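PDB 2ESR: methyltransferase from Streptococcus pyogenes, which probably transfers methyl groups from S-adenosylmethionine to a substrate, perhaps RNA, through a Rossmann-like methyltransferase fold. Local coordinates for residues I47-S51 with R52-A56; K65-A68 with I69-D72. One frame throughout, in Å; residues are numbered along the deposited sequence.

Interactions 1 and 2 follow one another along the chain, both in the parallel, Rossmann-like half of the mixed sheet. Interaction 1 (residues 47-56) is the end of helix 44-51 and the turn that leads into strand 56-60; interaction 2 (residues 65-72) lies in helix 64-75, which carries the chain from strand 56-60 on to strand 83-86, the sheet's outermost strand on that side. Strand 56-60 thus joins the two. The centres of interactions 1 and 2 are 18 Å apart. The nearest atoms of interaction 1 and interaction 2 are about 5 Å apart and do not touch. Both reach the second subunit, so these consecutive beta-alpha units contribute to the dimer as well as to the presumed cofactor-binding fold.

Interaction 1: residues I47-S51 with R52-A56; sequences IEAVS and RGMSA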
# COMPACT_ATOMS: atom_id res chain seq x y z
N ILE A 47 -10.20 -3.53 -8.04
CA ILE A 47 -9.98 -2.78 -9.26
C ILE A 47 -11.25 -2.06 -9.71
O ILE A 47 -11.21 -0.88 -10.06
CB ILE A 47 -9.47 -3.71 -10.38
CG1 ILE A 47 -8.13 -4.32 -9.96
CG2 ILE A 47 -9.34 -2.94 -11.69
CD1 ILE A 47 -7.59 -5.35 -10.92
N GLU A 48 -12.37 -2.75 -9.68
CA GLU A 48 -13.63 -2.14 -10.09
C GLU A 48 -14.01 -1.02 -9.13
O GLU A 48 -14.51 0.03 -9.55
CB GLU A 48 -14.74 -3.19 -10.15
CG GLU A 48 -16.08 -2.69 -10.65
CD GLU A 48 -16.02 -2.10 -12.05
OE1 GLU A 48 -15.29 -2.66 -12.90
OE2 GLU A 48 -16.71 -1.10 -12.31
N ALA A 49 -13.75 -1.21 -7.84
CA ALA A 49 -14.09 -0.20 -6.84
C ALA A 49 -13.30 1.08 -7.09
O ALA A 49 -13.83 2.18 -6.95
CB ALA A 49 -13.80 -0.72 -5.43
N VAL A 50 -12.03 0.94 -7.45
CA VAL A 50 -11.22 2.12 -7.73
C VAL A 50 -11.73 2.77 -9.02
O VAL A 50 -11.80 3.99 -9.13
CB VAL A 50 -9.72 1.75 -7.86
CG1 VAL A 50 -8.93 2.94 -8.38
CG2 VAL A 50 -9.18 1.32 -6.51
N SER A 51 -12.10 1.93 -9.98
CA SER A 51 -12.61 2.44 -11.26
C SER A 51 -13.87 3.26 -11.02
O SER A 51 -14.15 4.22 -11.76
CB SER A 51 -12.92 1.28 -12.20
OG SER A 51 -13.37 1.75 -13.46
N ARG A 52 -14.63 2.89 -10.00
CA ARG A 52 -15.88 3.58 -9.68
C ARG A 52 -15.74 4.77 -8.73
O ARG A 52 -16.74 5.39 -8.37
CB ARG A 52 -16.89 2.57 -9.11
CG ARG A 52 -17.42 1.60 -10.15
CD ARG A 52 -18.26 0.49 -9.54
NE ARG A 52 -18.79 -0.42 -10.56
CZ ARG A 52 -20.01 -0.33 -11.09
NH1 ARG A 52 -20.84 0.62 -10.69
NH2 ARG A 52 -20.40 -1.20 -12.02
N GLY A 53 -14.51 5.09 -8.33
CA GLY A 53 -14.35 6.23 -7.45
C GLY A 53 -13.48 6.11 -6.22
O GLY A 53 -13.11 7.13 -5.62
N MSE A 54 -13.17 4.89 -5.79
CA MSE A 54 -12.32 4.74 -4.62
C MSE A 54 -10.94 5.24 -5.02
O MSE A 54 -10.54 5.11 -6.18
CB MSE A 54 -12.28 3.28 -4.16
CG MSE A 54 -13.61 2.79 -3.60
SE MSE A 54 -14.21 3.83 -2.05
CE MSE A 54 -12.88 3.27 -0.85
N SER A 55 -10.22 5.81 -4.06
CA SER A 55 -8.91 6.39 -4.33
C SER A 55 -7.75 5.42 -4.49
O SER A 55 -6.95 5.55 -5.42
CB SER A 55 -8.57 7.39 -3.24
OG SER A 55 -9.62 8.31 -3.06
N ALA A 56 -7.65 4.46 -3.58
CA ALA A 56 -6.56 3.51 -3.63
C ALA A 56 -7.01 2.19 -3.05
O ALA A 56 -8.07 2.11 -2.43
CB ALA A 56 -5.38 4.04 -2.84
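Helix 44-51 ends in a Schellman motif: M54 N reaches back to A49 O (3.0 Å, N-H...O 164°), and G53 N bonds V50 O (3.0 Å) from above the carbonyl plane. G53, with positive phi, turns the chain out of the helix. R52 N makes the last helical bond, to E48 O (2.9 Å), with a weak second one to A49 O. The side chains of E48 and R52 meet one turn apart. R52 runs extended from CG to NE, and NE gives a weak, bent bond to E48 OE2 (2.8 Å, 129°) within a salt bridge. E48 CG lies at the guanidinium edge, in its plane, while the carboxylate is turned 65° from that plane. R52 NH1 is hydrogen-bonded to P28 O. On the inner side, CG of M54 (selenomethionine here), anti to its carbonyl carbon, rests 4.0 Å from A49 CB; both residues pack against V35 and L103 of the central sheet. V50 CA makes a CH...O contact with M54 O (3.4 Å). The helix end is therefore closed mainly by backbone bonds, to which the bent ion pair adds a probably modest electrostatic link.

Interaction 2: residues K65-A68 with I69-D72; sequences KAQA and IIQD
The shortest polar bond in this part of helix 64-75 joins I70 N to A66 O (2.8 Å), with the donor nearly along the C=O axis and an N-H...O angle of 167°. It belongs to a run of four successive i to i+4 backbone bonds: I69 N to K65 O, I70 N to A66 O, Q71 N to Q67 O and D72 N to A68 O. Side chains of the second turn lie back over carbonyls of the first. With chi1 of -66°, I70 has CG1 anti to its carbonyl carbon, which brings that methylene to 3.2 Å from A66 O. Its CD1 then comes to 3.3 Å from Q67 OE1, where the two side chains run side by side and point the same way. A bend at chi2 (-57°) turns the Q67 amide so that OE1 meets this methyl. Over Q67 O, the extended chain of Q71 sets CG at 3.2 Å and NE2 at 3.3 Å, so the aliphatic stem and the amide end both approach the carbonyl that receives Q71 N. I69 lays CG1 3.3 Å from K65 O, the carbonyl that accepts its own backbone N-H. The D72 carboxylate carbon CG stands 3.3 Å from A68 O on the exposed side, where I69 also lies. Q67 and I70 are buried on the inner side. Near the start of the helix, N63 OD1 accepts a hydrogen bond from A66 N and a weak one from K65 N. As the helix of a beta-alpha-beta unit, 64-75 packs through Q67, I70 and Q71 on L85 of strand 83-86, and through A66, Q67 and I70 on E61, just after strand 56-60. Q67 and Q71 also pack on T98 of the second subunit.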
# COMPACT_ATOMS: atom_id res chain seq x y z
N LYS A 65 0.04 -17.61 -8.33
CA LYS A 65 -0.65 -17.47 -9.61
C LYS A 65 -1.65 -16.31 -9.57
O LYS A 65 -1.79 -15.56 -10.55
CB LYS A 65 -1.35 -18.78 -9.98
CG LYS A 65 -0.39 -19.84 -10.51
CD LYS A 65 -1.07 -21.19 -10.69
CE LYS A 65 -1.04 -22.02 -9.41
NZ LYS A 65 -1.70 -21.34 -8.26
N ALA A 66 -2.33 -16.16 -8.45
CA ALA A 66 -3.30 -15.08 -8.29
C ALA A 66 -2.55 -13.76 -8.35
O ALA A 66 -2.99 -12.81 -8.98
CB ALA A 66 -4.02 -15.22 -6.95
N GLN A 67 -1.40 -13.70 -7.69
CA GLN A 67 -0.59 -12.49 -7.68
C GLN A 67 -0.23 -12.05 -9.09
O GLN A 67 -0.28 -10.86 -9.42
CB GLN A 67 0.70 -12.70 -6.87
CG GLN A 67 0.48 -12.86 -5.38
CD GLN A 67 -0.24 -11.67 -4.77
OE1 GLN A 67 -1.38 -11.38 -5.13
NE2 GLN A 67 0.43 -10.97 -3.86
N ALA A 68 0.13 -13.01 -9.93
CA ALA A 68 0.49 -12.71 -11.31
C ALA A 68 -0.70 -12.09 -12.03
O ALA A 68 -0.56 -11.09 -12.73
CB ALA A 68 0.94 -13.98 -12.02
N ILE A 69 -1.87 -12.68 -11.84
CA ILE A 69 -3.08 -12.18 -12.47
C ILE A 69 -3.39 -10.77 -12.00
O ILE A 69 -3.68 -9.88 -12.80
CB ILE A 69 -4.27 -13.10 -12.19
CG1 ILE A 69 -3.99 -14.49 -12.76
CG2 ILE A 69 -5.54 -12.52 -12.80
CD1 ILE A 69 -5.05 -15.52 -12.44
N ILE A 70 -3.31 -10.56 -10.69
CA ILE A 70 -3.59 -9.24 -10.12
C ILE A 70 -2.68 -8.19 -10.72
O ILE A 70 -3.14 -7.14 -11.17
CB ILE A 70 -3.40 -9.23 -8.60
CG1 ILE A 70 -4.44 -10.13 -7.93
CG2 ILE A 70 -3.50 -7.81 -8.08
CD1 ILE A 70 -4.25 -10.27 -6.43
N GLN A 71 -1.38 -8.47 -10.73
CA GLN A 71 -0.40 -7.53 -11.27
C GLN A 71 -0.71 -7.15 -12.71
O GLN A 71 -0.58 -5.98 -13.09
CB GLN A 71 1.00 -8.13 -11.15
CG GLN A 71 1.50 -8.17 -9.71
CD GLN A 71 2.80 -8.94 -9.53
OE1 GLN A 71 3.79 -8.67 -10.21
NE2 GLN A 71 2.79 -9.89 -8.61
N ASP A 72 -1.13 -8.12 -13.51
CA ASP A 72 -1.47 -7.86 -14.90
C ASP A 72 -2.73 -6.98 -14.99
O ASP A 72 -2.75 -6.01 -15.75
CB ASP A 72 -1.70 -9.17 -15.66
CG ASP A 72 -0.41 -9.95 -15.87
OD1 ASP A 72 -0.49 -11.11 -16.34
OD2 ASP A 72 0.68 -9.40 -15.58